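Local coordinates for protein methionine gamma-lyase (PDB 1PFF) that belongs to the Cys/Met metabolism family of PLP-dependent enzymes, has an alpha/beta fold and forms an assembly of four chains, at residues G37-S42 / G62-F67; V99-D104 / K238-M243; T151-G156 / W187-G192; M247-V252 / L306-V311. One frame throughout, in Å; residues are numbered along the deposited sequence.

Contact 1 of 4, residues G37-S42 / G62-F67; sequences GDHLIS and GVEVDF. With EDO (1,2-ethanediol), chain O; EDO (1,2-ethanediol), chain C.
A chi1 of 175° swings the His39 ring away from its backbone N to lie beside the carbonyl carbon, while Asp66, two residues beyond Glu64, the bridge partner of His39, sets its carboxylate beside the backbone N (chi1 -78°); the two groups meet on one face of the sheet. His39 NE2 donates to Asp66 OD2 over 2.7 Å, reaching the anti side of that oxygen from somewhat out of the carboxylate plane, and the ring and carboxylate planes stand 77° apart. His39 ND1 is hydrogen-bonded to Thr84 OG1, so both ring nitrogens are engaged and the rotation of the ring is fixed. Its CD2 lies 3.9 Å from Glu64 CB.

On the other face Leu40 and Val65 run side by side, CD2 to CG1 at 4.1 Å, and Ser42 CB rests 3.9 Å from Phe67 CD2. Between the faces the parallel backbones are joined alternately, Leu40 N to Glu64 O at 2.8 Å and Ser42 N to Asp66 O at 2.9 Å, with Glu64 N and Asp66 N returning bonds to Asp38 O and Leu40 O. On the edge of strand 64-67 turned away from 37-42, Val65 N donates to O2 of a 1,2-ethanediol at 3.0 Å.

Helix 48-60 links the two strands in a beta-alpha-beta crossover and covers the Leu40 and Phe67 face through Leu58 and Phe54; strand 84-90 runs along the far side of strand 39-43.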
loop_
_atom_site.group_PDB
_atom_site.type_symbol
_atom_site.label_atom_id
_atom_site.label_comp_id
_atom_site.label_asym_id
_atom_site.label_seq_id
_atom_site.Cartn_x
_atom_site.Cartn_y
_atom_site.Cartn_z
ATOM N N GLY A 37 -35.826 -23.490 5.750
ATOM C CA GLY A 37 -37.255 -23.312 5.936
ATOM C C GLY A 37 -37.793 -21.937 5.546
ATOM O O GLY A 37 -39.021 -21.748 5.506
ATOM N N ASP A 38 -36.900 -20.986 5.279
ATOM C CA ASP A 38 -37.292 -19.642 4.834
ATOM C C ASP A 38 -37.531 -19.609 3.321
ATOM O O ASP A 38 -37.224 -20.571 2.618
ATOM C CB ASP A 38 -36.210 -18.610 5.178
ATOM C CG ASP A 38 -36.198 -18.226 6.641
ATOM O OD1 ASP A 38 -37.132 -18.594 7.397
ATOM O OD2 ASP A 38 -35.280 -17.538 7.127
ATOM N N HIS A 39 -38.061 -18.485 2.840
ATOM C CA HIS A 39 -38.365 -18.283 1.423
ATOM C C HIS A 39 -37.788 -16.941 0.962
ATOM O O HIS A 39 -37.843 -15.954 1.683
ATOM C CB HIS A 39 -39.887 -18.358 1.208
ATOM C CG HIS A 39 -40.344 -18.041 -0.189
ATOM N ND1 HIS A 39 -41.256 -17.039 -0.457
ATOM C CD2 HIS A 39 -40.048 -18.611 -1.383
ATOM C CE1 HIS A 39 -41.486 -16.993 -1.760
ATOM N NE2 HIS A 39 -40.768 -17.938 -2.345
ATOM N N LEU A 40 -37.218 -16.926 -0.238
ATOM C CA LEU A 40 -36.663 -15.711 -0.823
ATOM C C LEU A 40 -37.262 -15.508 -2.207
ATOM O O LEU A 40 -37.370 -16.453 -2.990
ATOM C CB LEU A 40 -35.123 -15.793 -0.925
ATOM C CG LEU A 40 -34.405 -14.577 -1.539
ATOM C CD1 LEU A 40 -33.029 -14.338 -0.880
ATOM C CD2 LEU A 40 -34.228 -14.762 -3.048
ATOM N N ILE A 41 -37.672 -14.279 -2.495
ATOM C CA ILE A 41 -38.139 -13.934 -3.833
ATOM C C ILE A 41 -37.072 -13.073 -4.466
ATOM O O ILE A 41 -36.662 -12.068 -3.881
ATOM C CB ILE A 41 -39.473 -13.162 -3.784
ATOM C CG1 ILE A 41 -40.527 -13.959 -3.012
ATOM C CG2 ILE A 41 -39.952 -12.840 -5.215
ATOM C CD1 ILE A 41 -41.697 -13.137 -2.540
ATOM N N SER A 42 -36.629 -13.467 -5.651
ATOM C CA SER A 42 -35.622 -12.716 -6.388
ATOM C C SER A 42 -36.152 -12.367 -7.769
ATOM O O SER A 42 -36.990 -13.082 -8.326
ATOM C CB SER A 42 -34.338 -13.537 -6.527
ATOM O OG SER A 42 -33.378 -12.861 -7.336
ATOM N N GLY A 62 -31.863 -25.641 2.169
ATOM C CA GLY A 62 -33.266 -25.655 2.573
ATOM C C GLY A 62 -34.053 -24.356 2.473
ATOM O O GLY A 62 -35.131 -24.242 3.069
ATOM N N VAL A 63 -33.520 -23.381 1.736
ATOM C CA VAL A 63 -34.227 -22.129 1.458
ATOM C C VAL A 63 -35.005 -22.307 0.155
ATOM O O VAL A 63 -34.454 -22.769 -0.842
ATOM C CB VAL A 63 -33.253 -20.926 1.319
ATOM C CG1 VAL A 63 -34.005 -19.635 0.960
ATOM C CG2 VAL A 63 -32.434 -20.721 2.601
ATOM N N GLU A 64 -36.286 -21.959 0.170
ATOM C CA GLU A 64 -37.089 -21.963 -1.048
ATOM C C GLU A 64 -36.859 -20.640 -1.754
ATOM O O GLU A 64 -36.823 -19.590 -1.106
ATOM C CB GLU A 64 -38.576 -22.157 -0.718
ATOM C CG GLU A 64 -38.808 -23.258 0.309
ATOM C CD GLU A 64 -40.258 -23.419 0.728
ATOM O OE1 GLU A 64 -41.048 -22.456 0.615
ATOM O OE2 GLU A 64 -40.598 -24.526 1.188
ATOM N N VAL A 65 -36.677 -20.691 -3.071
ATOM C CA VAL A 65 -36.394 -19.485 -3.852
ATOM C C VAL A 65 -37.322 -19.461 -5.067
ATOM O O VAL A 65 -37.440 -20.449 -5.790
ATOM C CB VAL A 65 -34.910 -19.451 -4.334
ATOM C CG1 VAL A 65 -34.625 -18.201 -5.193
ATOM C CG2 VAL A 65 -33.959 -19.525 -3.150
ATOM N N ASP A 66 -37.991 -18.339 -5.274
ATOM C CA ASP A 66 -38.687 -18.108 -6.530
ATOM C C ASP A 66 -37.940 -17.038 -7.314
ATOM O O ASP A 66 -37.605 -15.996 -6.753
ATOM C CB ASP A 66 -40.108 -17.633 -6.256
ATOM C CG ASP A 66 -41.035 -18.768 -5.867
ATOM O OD1 ASP A 66 -41.197 -19.713 -6.666
ATOM O OD2 ASP A 66 -41.645 -18.797 -4.789
ATOM N N PHE A 67 -37.671 -17.289 -8.595
ATOM C CA PHE A 67 -37.197 -16.227 -9.497
ATOM C C PHE A 67 -38.372 -15.717 -10.318
ATOM O O PHE A 67 -39.029 -16.491 -11.022
ATOM C CB PHE A 67 -36.099 -16.724 -10.445
ATOM C CG PHE A 67 -34.853 -17.178 -9.753
ATOM C CD1 PHE A 67 -34.637 -18.536 -9.510
ATOM C CD2 PHE A 67 -33.892 -16.253 -9.336
ATOM C CE1 PHE A 67 -33.472 -18.970 -8.864
ATOM C CE2 PHE A 67 -32.718 -16.680 -8.689
ATOM C CZ PHE A 67 -32.514 -18.045 -8.461
HETATM C C1 EDO O . -38.824 -24.277 -5.115
HETATM O O1 EDO O . -39.606 -23.088 -5.155
HETATM C C2 EDO O . -37.811 -24.216 -3.969
HETATM O O2 EDO O . -36.692 -23.439 -4.351
HETATM C C1 EDO C . -41.482 -25.315 5.997
HETATM O O1 EDO C . -40.980 -24.009 5.737
HETATM C C2 EDO C . -41.978 -25.965 4.708
HETATM O O2 EDO C . -42.445 -24.970 3.804
#

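Contact 2 of 4, residues V99-D104 / K238-M243; sequences VIDIED and KKQMKM
Gln240 reaches across to the turn before helix 102-109 and uses both ends of its amide there. Its NE2 donates to Ile100 O at 2.7 Å; Ile100 O lies close to the amide plane, though NE2 is tilted from the carbonyl plane. Its OE1 accepts from Ile102 N at 2.9 Å on a lone pair. A water donates a second bond to OE1 at 2.7 Å; the same water donates to Asp101 OD2 and accepts from Glu103 N. Bonds at both ends fix the rotation of the amide, with Ile102 CG1 and CD1 packed against it.

Lys239, its chain extended beyond CG, brings NZ to the syn side of Asp101 OD1 at 2.8 Å, a salt bridge. A second water accepts from Lys239 NZ and donates to Asp101 OD2. That oxygen also takes Asp104 N at 3.0 Å, from above the carboxylate plane. Three donors thus converge on OD2, which should favour a charged carboxylate.

Asp101 holds the N-cap position of helix 102-109, and the bond from Asp104 N is its capping bond; Lys239 and Gln240 tie this cap to the last turn of helix 234-240.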
loop_
_atom_site.group_PDB
_atom_site.type_symbol
_atom_site.label_atom_id
_atom_site.label_comp_id
_atom_site.label_asym_id
_atom_site.label_seq_id
_atom_site.Cartn_x
_atom_site.Cartn_y
_atom_site.Cartn_z
ATOM N N VAL A 99 -35.992 -2.052 -15.820
ATOM C CA VAL A 99 -36.184 -1.141 -14.693
ATOM C C VAL A 99 -37.268 -1.661 -13.751
ATOM O O VAL A 99 -38.377 -1.978 -14.183
ATOM C CB VAL A 99 -36.551 0.289 -15.180
ATOM C CG1 VAL A 99 -36.851 1.193 -13.994
ATOM C CG2 VAL A 99 -35.425 0.879 -16.050
ATOM N N ILE A 100 -36.945 -1.763 -12.467
ATOM C CA ILE A 100 -37.930 -2.173 -11.468
ATOM C C ILE A 100 -38.308 -0.975 -10.596
ATOM O O ILE A 100 -37.427 -0.265 -10.082
ATOM C CB ILE A 100 -37.390 -3.352 -10.618
ATOM C CG1 ILE A 100 -37.120 -4.564 -11.522
ATOM C CG2 ILE A 100 -38.374 -3.711 -9.485
ATOM C CD1 ILE A 100 -36.109 -5.592 -10.934
ATOM N N ASP A 101 -39.615 -0.759 -10.439
ATOM C CA ASP A 101 -40.127 0.312 -9.599
ATOM C C ASP A 101 -39.849 0.005 -8.121
ATOM O O ASP A 101 -40.520 -0.839 -7.511
ATOM C CB ASP A 101 -41.627 0.503 -9.862
ATOM C CG ASP A 101 -42.179 1.753 -9.218
ATOM O OD1 ASP A 101 -43.100 2.349 -9.806
ATOM O OD2 ASP A 101 -41.780 2.208 -8.124
ATOM N N ILE A 102 -38.852 0.689 -7.555
ATOM C CA ILE A 102 -38.405 0.412 -6.180
ATOM C C ILE A 102 -39.520 0.678 -5.170
ATOM O O ILE A 102 -39.838 -0.183 -4.344
ATOM C CB ILE A 102 -37.129 1.240 -5.823
ATOM C CG1 ILE A 102 -35.940 0.844 -6.720
ATOM C CG2 ILE A 102 -36.780 1.078 -4.348
ATOM C CD1 ILE A 102 -34.756 1.837 -6.649
ATOM N N GLU A 103 -40.107 1.874 -5.233
ATOM C CA GLU A 103 -41.180 2.247 -4.314
ATOM C C GLU A 103 -42.339 1.233 -4.377
ATOM O O GLU A 103 -42.875 0.816 -3.339
ATOM C CB GLU A 103 -41.665 3.675 -4.602
ATOM C CG GLU A 103 -42.771 4.170 -3.682
ATOM C CD GLU A 103 -42.836 5.688 -3.574
ATOM O OE1 GLU A 103 -42.223 6.398 -4.407
ATOM O OE2 GLU A 103 -43.507 6.182 -2.643
ATOM N N ASP A 104 -42.700 0.820 -5.591
ATOM C CA ASP A 104 -43.796 -0.134 -5.769
ATOM C C ASP A 104 -43.433 -1.538 -5.299
ATOM O O ASP A 104 -44.281 -2.247 -4.741
ATOM C CB ASP A 104 -44.276 -0.177 -7.224
ATOM C CG ASP A 104 -45.484 -1.075 -7.398
ATOM O OD1 ASP A 104 -46.572 -0.695 -6.920
ATOM O OD2 ASP A 104 -45.431 -2.192 -7.949
ATOM N N LYS A 238 -37.239 7.640 -14.547
ATOM C CA LYS A 238 -37.329 9.095 -14.366
ATOM C C LYS A 238 -37.687 9.518 -12.938
ATOM O O LYS A 238 -37.229 10.558 -12.457
ATOM C CB LYS A 238 -38.362 9.680 -15.341
ATOM C CG LYS A 238 -38.182 11.153 -15.630
ATOM C CD LYS A 238 -39.461 11.822 -16.170
ATOM C CE LYS A 238 -39.929 11.186 -17.466
ATOM N NZ LYS A 238 -40.529 12.179 -18.401
ATOM N N LYS A 239 -38.517 8.729 -12.266
ATOM C CA LYS A 239 -38.910 9.075 -10.908
ATOM C C LYS A 239 -37.937 8.609 -9.819
ATOM O O LYS A 239 -37.951 9.170 -8.724
ATOM C CB LYS A 239 -40.341 8.629 -10.606
ATOM C CG LYS A 239 -40.572 7.145 -10.584
ATOM C CD LYS A 239 -42.041 6.855 -10.245
ATOM C CE LYS A 239 -42.228 5.413 -9.854
ATOM N NZ LYS A 239 -43.667 5.097 -9.652
ATOM N N GLN A 240 -37.085 7.624 -10.127
ATOM C CA GLN A 240 -36.158 7.081 -9.124
ATOM C C GLN A 240 -34.664 7.234 -9.428
ATOM O O GLN A 240 -33.830 6.811 -8.622
ATOM C CB GLN A 240 -36.493 5.609 -8.788
ATOM C CG GLN A 240 -36.200 4.585 -9.904
ATOM C CD GLN A 240 -36.784 3.197 -9.620
ATOM O OE1 GLN A 240 -37.770 3.062 -8.888
ATOM N NE2 GLN A 240 -36.177 2.169 -10.205
ATOM N N MET A 241 -34.328 7.814 -10.581
ATOM C CA MET A 241 -32.925 7.995 -10.986
ATOM C C MET A 241 -32.677 9.458 -11.372
ATOM O O MET A 241 -33.400 9.988 -12.202
ATOM C CB MET A 241 -32.590 7.105 -12.194
ATOM C CG MET A 241 -32.785 5.599 -11.985
ATOM S SD MET A 241 -32.329 4.642 -13.433
ATOM C CE MET A 241 -30.520 4.518 -13.221
ATOM N N LYS A 242 -31.675 10.105 -10.774
ATOM C CA LYS A 242 -31.355 11.501 -11.118
ATOM C C LYS A 242 -30.808 11.615 -12.539
ATOM O O LYS A 242 -31.006 12.632 -13.206
ATOM C CB LYS A 242 -30.358 12.120 -10.134
ATOM C CG LYS A 242 -30.835 12.120 -8.699
ATOM C CD LYS A 242 -29.878 12.926 -7.805
ATOM C CE LYS A 242 -30.147 12.677 -6.328
ATOM N NZ LYS A 242 -31.587 12.827 -5.995
ATOM N N MET A 243 -30.087 10.582 -12.965
ATOM C CA MET A 243 -29.670 10.399 -14.354
ATOM C C MET A 243 -29.798 8.904 -14.633
ATOM O O MET A 243 -30.040 8.125 -13.714
ATOM C CB MET A 243 -28.225 10.851 -14.573
ATOM C CG MET A 243 -27.941 12.318 -14.213
ATOM S SD MET A 243 -26.168 12.647 -14.453
ATOM C CE MET A 243 -26.136 13.388 -15.924
HETATM O O HOH W 1 -39.833 3.932 -7.448
HETATM O O HOH W 2 -44.058 3.739 -7.344
#

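Contact 3 of 4, residues T151-G156 / W187-G192; sequences TDVVAG and WLITRG
Val153 spreads its two methyls over a pair of successive helix residues, Leu188 and Ile189, and this apolar packing carries the contact. Its CG1, anti to the backbone N at chi1 164°, comes within 3.5 Å of Ile189 CD1, and its CG2 lies 4.0 Å from Leu188 CD1. A bend in the Ile189 chain (chi2 -61°) swings CD1 towards the valine, so that Val153 CB is also met, at 4.1 Å. Further along the loop, Ala155 CB touches the inner part of the same side chain, 4.3 Å from Ile189 CG1. Ile189 thus bridges Val153 and Ala155, whose CB atoms both point at the helix.

The polar part is Asp152, whose OD2 lies 4.1 Å from Leu188 CD1, the two side chains crossing at about a right angle. Its main polar partner belongs to another chain: OD2 of Asp152 pairs as an ion pair with NE of Arg191 of the third subunit, and Arg191 NH2 of this chain donates to His150 O of that subunit. His184 of the second subunit packs on Val153 and Leu188.

Residues 151-156 close the connection between strands 138-142 and 156-160 of the large sheet, packing against the early turns of the long helix 183-216, where Leu3 of helix 2-11 and the loop residues Ile147 and Asn148 also meet Ile189.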
loop_
_atom_site.group_PDB
_atom_site.type_symbol
_atom_site.label_atom_id
_atom_site.label_comp_id
_atom_site.label_asym_id
_atom_site.label_seq_id
_atom_site.Cartn_x
_atom_site.Cartn_y
_atom_site.Cartn_z
ATOM N N THR A 151 -10.030 0.356 -11.678
ATOM C CA THR A 151 -10.492 -1.027 -11.860
ATOM C C THR A 151 -9.656 -2.047 -11.067
ATOM O O THR A 151 -9.719 -3.253 -11.335
ATOM C CB THR A 151 -10.464 -1.408 -13.363
ATOM O OG1 THR A 151 -9.189 -1.068 -13.922
ATOM C CG2 THR A 151 -11.446 -0.566 -14.168
ATOM N N ASP A 152 -8.881 -1.564 -10.097
ATOM C CA ASP A 152 -7.887 -2.386 -9.404
ATOM C C ASP A 152 -8.309 -2.863 -8.007
ATOM O O ASP A 152 -7.495 -3.425 -7.264
ATOM C CB ASP A 152 -6.565 -1.615 -9.300
ATOM C CG ASP A 152 -6.701 -0.322 -8.500
ATOM O OD1 ASP A 152 -7.805 0.259 -8.462
ATOM O OD2 ASP A 152 -5.754 0.190 -7.876
ATOM N N VAL A 153 -9.569 -2.633 -7.646
ATOM C CA VAL A 153 -10.061 -2.998 -6.318
ATOM C C VAL A 153 -11.288 -3.903 -6.411
ATOM O O VAL A 153 -12.145 -3.714 -7.271
ATOM C CB VAL A 153 -10.405 -1.742 -5.464
ATOM C CG1 VAL A 153 -11.270 -2.110 -4.276
ATOM C CG2 VAL A 153 -9.145 -1.029 -4.994
ATOM N N VAL A 154 -11.344 -4.889 -5.516
ATOM C CA VAL A 154 -12.544 -5.684 -5.273
ATOM C C VAL A 154 -13.012 -5.361 -3.858
ATOM O O VAL A 154 -12.244 -5.479 -2.895
ATOM C CB VAL A 154 -12.288 -7.200 -5.404
ATOM C CG1 VAL A 154 -13.593 -7.942 -5.701
ATOM C CG2 VAL A 154 -11.257 -7.478 -6.483
ATOM N N ALA A 155 -14.261 -4.920 -3.746
ATOM C CA ALA A 155 -14.836 -4.512 -2.468
ATOM C C ALA A 155 -16.346 -4.410 -2.614
ATOM O O ALA A 155 -16.858 -4.229 -3.721
ATOM C CB ALA A 155 -14.271 -3.168 -2.022
ATOM N N GLY A 156 -17.048 -4.525 -1.491
ATOM C CA GLY A 156 -18.493 -4.387 -1.473
ATOM C C GLY A 156 -18.921 -3.506 -0.320
ATOM O O GLY A 156 -18.116 -3.194 0.562
ATOM N N TRP A 187 -9.080 2.184 1.980
ATOM C CA TRP A 187 -8.492 3.517 1.903
ATOM C C TRP A 187 -8.664 4.094 0.495
ATOM O O TRP A 187 -9.132 5.227 0.338
ATOM C CB TRP A 187 -7.022 3.470 2.334
ATOM C CG TRP A 187 -6.239 4.680 1.967
ATOM C CD1 TRP A 187 -6.419 5.951 2.434
ATOM C CD2 TRP A 187 -5.156 4.741 1.040
ATOM N NE1 TRP A 187 -5.507 6.800 1.854
ATOM C CE2 TRP A 187 -4.717 6.083 0.994
ATOM C CE3 TRP A 187 -4.500 3.792 0.240
ATOM C CZ2 TRP A 187 -3.658 6.503 0.183
ATOM C CZ3 TRP A 187 -3.443 4.208 -0.569
ATOM C CH2 TRP A 187 -3.034 5.555 -0.589
ATOM N N LEU A 188 -8.316 3.297 -0.515
ATOM C CA LEU A 188 -8.506 3.656 -1.922
ATOM C C LEU A 188 -9.958 3.962 -2.274
ATOM O O LEU A 188 -10.231 4.902 -3.026
ATOM C CB LEU A 188 -7.973 2.549 -2.844
ATOM C CG LEU A 188 -6.455 2.453 -3.030
ATOM C CD1 LEU A 188 -6.073 1.280 -3.936
ATOM C CD2 LEU A 188 -5.878 3.769 -3.563
ATOM N N ILE A 189 -10.886 3.172 -1.733
ATOM C CA ILE A 189 -12.312 3.409 -1.963
ATOM C C ILE A 189 -12.730 4.739 -1.345
ATOM O O ILE A 189 -13.467 5.511 -1.971
ATOM C CB ILE A 189 -13.183 2.253 -1.396
ATOM C CG1 ILE A 189 -12.782 0.901 -1.998
ATOM C CG2 ILE A 189 -14.668 2.518 -1.637
ATOM C CD1 ILE A 189 -12.931 0.811 -3.488
ATOM N N THR A 190 -12.256 4.993 -0.121
ATOM C CA THR A 190 -12.516 6.248 0.591
ATOM C C THR A 190 -12.071 7.458 -0.239
ATOM O O THR A 190 -12.768 8.463 -0.289
ATOM C CB THR A 190 -11.822 6.252 1.985
ATOM O OG1 THR A 190 -12.450 5.284 2.835
ATOM C CG2 THR A 190 -12.063 7.567 2.729
ATOM N N ARG A 191 -10.914 7.343 -0.884
ATOM C CA ARG A 191 -10.400 8.399 -1.761
ATOM C C ARG A 191 -11.251 8.509 -3.027
ATOM O O ARG A 191 -11.488 9.613 -3.539
ATOM C CB ARG A 191 -8.939 8.140 -2.117
ATOM C CG ARG A 191 -7.966 8.193 -0.926
ATOM C CD ARG A 191 -8.156 9.387 0.021
ATOM N NE ARG A 191 -7.629 10.636 -0.539
ATOM C CZ ARG A 191 -7.531 11.787 0.128
ATOM N NH1 ARG A 191 -7.918 11.876 1.395
ATOM N NH2 ARG A 191 -7.045 12.859 -0.476
ATOM N N GLY A 192 -11.711 7.360 -3.515
ATOM C CA GLY A 192 -12.638 7.290 -4.627
ATOM C C GLY A 192 -13.915 8.088 -4.446
ATOM O O GLY A 192 -14.428 8.618 -5.421
#

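Contact 4 of 4, residues M247-V252 / L306-V311; sequences MIAFDV and LIRLSV
Ile248 and Leu309 face each other as a hydrogen-bonded antiparallel pair, with Ile248 N to Leu309 O at 2.8 Å and Leu309 N bonding back to Ile248 O. Phe250 and Ile307 form the next such pair, Phe250 N to Ile307 O being 3.0 Å. The strands run at 159° to each other.

Apolar packing covers the face carrying these four residues, joined from the strand ends by Val252 and Val311. Phe250, its ring placed between backbone N and carbonyl carbon (chi1 62°), turns a face to Ile307: Ile307 CB stands 4.2 Å from the ring centroid and 16° off the normal, a CH-pi contact, while CG2 meets CZ and CE1, and CD1 meets CE2. Val252 CG2 closes on Ile307 CD1 at 3.9 Å. At the other end, Ile248 CD1 meets Val311 CG2 at 3.6 Å.

On the face of Met247, Ala249 and Asp251 the contacts involve a sulfur and a carboxylate. The Met247 chain bends so that SD lies 3.8 Å from Ser310 CB and CE 3.5 Å from Leu309 O and near Arg308 NH2. Leu306 CD1 touches both Ala249 CB and Asp251 OD1, 3.5 Å from the latter; the other carboxylate oxygen, OD2, is hydrogen-bonded to Tyr224 OH.

Helices 183-216 and 316-328 cover the Phe250 face with Val210, Leu214, Leu323 and Leu327. A mostly antiparallel sheet backed by helices in this way is characteristic of the smaller, C-terminal domain of the PLP-dependent aminotransferase-like fold.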
loop_
_atom_site.group_PDB
_atom_site.type_symbol
_atom_site.label_atom_id
_atom_site.label_comp_id
_atom_site.label_asym_id
_atom_site.label_seq_id
_atom_site.Cartn_x
_atom_site.Cartn_y
_atom_site.Cartn_z
ATOM N N MET A 247 -24.535 2.356 -18.116
ATOM C CA MET A 247 -24.637 1.077 -18.797
ATOM C C MET A 247 -25.614 1.181 -19.948
ATOM O O MET A 247 -26.717 1.712 -19.797
ATOM C CB MET A 247 -25.111 -0.013 -17.836
ATOM C CG MET A 247 -24.087 -0.400 -16.791
ATOM S SD MET A 247 -22.604 -1.206 -17.466
ATOM C CE MET A 247 -23.241 -2.155 -18.888
ATOM N N ILE A 248 -25.194 0.679 -21.104
ATOM C CA ILE A 248 -26.064 0.544 -22.254
ATOM C C ILE A 248 -25.941 -0.886 -22.741
ATOM O O ILE A 248 -24.869 -1.493 -22.640
ATOM C CB ILE A 248 -25.631 1.497 -23.399
ATOM C CG1 ILE A 248 -25.742 2.964 -22.966
ATOM C CG2 ILE A 248 -26.496 1.255 -24.661
ATOM C CD1 ILE A 248 -25.025 3.914 -23.921
ATOM N N ALA A 249 -27.031 -1.423 -23.261
ATOM C CA ALA A 249 -26.921 -2.625 -24.065
ATOM C C ALA A 249 -27.618 -2.369 -25.386
ATOM O O ALA A 249 -28.460 -1.478 -25.496
ATOM C CB ALA A 249 -27.488 -3.842 -23.340
ATOM N N PHE A 250 -27.230 -3.114 -26.409
ATOM C CA PHE A 250 -27.887 -3.001 -27.698
ATOM C C PHE A 250 -27.732 -4.271 -28.505
ATOM O O PHE A 250 -26.746 -5.010 -28.347
ATOM C CB PHE A 250 -27.445 -1.749 -28.487
ATOM C CG PHE A 250 -25.987 -1.717 -28.840
ATOM C CD1 PHE A 250 -25.045 -1.223 -27.936
ATOM C CD2 PHE A 250 -25.553 -2.129 -30.103
ATOM C CE1 PHE A 250 -23.680 -1.174 -28.280
ATOM C CE2 PHE A 250 -24.191 -2.086 -30.449
ATOM C CZ PHE A 250 -23.263 -1.606 -29.537
ATOM N N ASP A 251 -28.737 -4.525 -29.340
ATOM C CA ASP A 251 -28.691 -5.617 -30.297
ATOM C C ASP A 251 -28.091 -5.159 -31.611
ATOM O O ASP A 251 -28.418 -4.084 -32.130
ATOM C CB ASP A 251 -30.084 -6.193 -30.552
ATOM C CG ASP A 251 -30.633 -6.938 -29.362
ATOM O OD1 ASP A 251 -29.831 -7.417 -28.523
ATOM O OD2 ASP A 251 -31.862 -7.080 -29.180
ATOM N N VAL A 252 -27.189 -5.980 -32.129
ATOM C CA VAL A 252 -26.867 -5.936 -33.542
ATOM C C VAL A 252 -27.420 -7.219 -34.169
ATOM O O VAL A 252 -28.003 -8.080 -33.492
ATOM C CB VAL A 252 -25.357 -5.777 -33.841
ATOM C CG1 VAL A 252 -24.842 -4.399 -33.383
ATOM C CG2 VAL A 252 -24.536 -6.924 -33.235
ATOM N N LEU A 306 -26.651 -9.602 -28.300
ATOM C CA LEU A 306 -26.444 -8.551 -27.298
ATOM C C LEU A 306 -24.999 -8.101 -27.065
ATOM O O LEU A 306 -24.121 -8.915 -26.805
ATOM C CB LEU A 306 -27.070 -8.944 -25.958
ATOM C CG LEU A 306 -27.248 -7.772 -24.981
ATOM C CD1 LEU A 306 -28.460 -6.918 -25.359
ATOM C CD2 LEU A 306 -27.355 -8.282 -23.550
ATOM N N ILE A 307 -24.784 -6.787 -27.156
ATOM C CA ILE A 307 -23.531 -6.150 -26.760
ATOM C C ILE A 307 -23.793 -5.287 -25.522
ATOM O O ILE A 307 -24.795 -4.576 -25.459
ATOM C CB ILE A 307 -22.968 -5.278 -27.915
ATOM C CG1 ILE A 307 -22.525 -6.153 -29.084
ATOM C CG2 ILE A 307 -21.784 -4.433 -27.424
ATOM C CD1 ILE A 307 -22.339 -5.401 -30.396
ATOM N N ARG A 308 -22.903 -5.367 -24.533
ATOM C CA ARG A 308 -23.020 -4.539 -23.333
ATOM C C ARG A 308 -21.912 -3.515 -23.349
ATOM O O ARG A 308 -20.736 -3.857 -23.560
ATOM C CB ARG A 308 -22.894 -5.377 -22.065
ATOM C CG ARG A 308 -24.082 -6.265 -21.739
ATOM C CD ARG A 308 -23.872 -7.090 -20.469
ATOM N NE ARG A 308 -24.108 -6.322 -19.244
ATOM C CZ ARG A 308 -23.306 -6.326 -18.179
ATOM N NH1 ARG A 308 -22.193 -7.057 -18.165
ATOM N NH2 ARG A 308 -23.614 -5.594 -17.116
ATOM N N LEU A 309 -22.290 -2.263 -23.113
ATOM C CA LEU A 309 -21.356 -1.151 -23.155
ATOM C C LEU A 309 -21.413 -0.388 -21.839
ATOM O O LEU A 309 -22.483 0.070 -21.419
ATOM C CB LEU A 309 -21.693 -0.229 -24.337
ATOM C CG LEU A 309 -21.043 1.161 -24.397
ATOM C CD1 LEU A 309 -19.511 1.064 -24.503
ATOM C CD2 LEU A 309 -21.616 1.952 -25.565
ATOM N N SER A 310 -20.258 -0.289 -21.182
ATOM C CA SER A 310 -20.112 0.529 -20.000
ATOM C C SER A 310 -19.451 1.834 -20.435
ATOM O O SER A 310 -18.274 1.845 -20.787
ATOM C CB SER A 310 -19.247 -0.210 -18.978
ATOM O OG SER A 310 -18.986 0.594 -17.863
ATOM N N VAL A 311 -20.215 2.923 -20.429
ATOM C CA VAL A 311 -19.731 4.213 -20.943
ATOM C C VAL A 311 -18.837 4.892 -19.905
ATOM O O VAL A 311 -19.203 4.993 -18.732
ATOM C CB VAL A 311 -20.911 5.140 -21.349
ATOM C CG1 VAL A 311 -20.413 6.479 -21.918
ATOM C CG2 VAL A 311 -21.831 4.441 -22.351
#

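Contact 1 ties the outermost strand of the seven-stranded sheet, 64-68, to its neighbour 39-43, while contact 4 pairs the second and the middle strand of the smaller five-stranded sheet; their centres lie about 31 Å apart, on opposite sides of the chain's centre. Contact 2 lies about 25 Å from contact 1 and 20 Å from contact 4, centre to centre, joining helix 102-109 to helix 234-240, which leads on to strand 247-251. Contact 3 falls within the sequence spanned by contact 2, on helix 183-216, which also packs on contact 4. Contacts 1 and 3 reach the second subunit, contact 3 also the third, whereas contacts 2 and 4 touch no other chain.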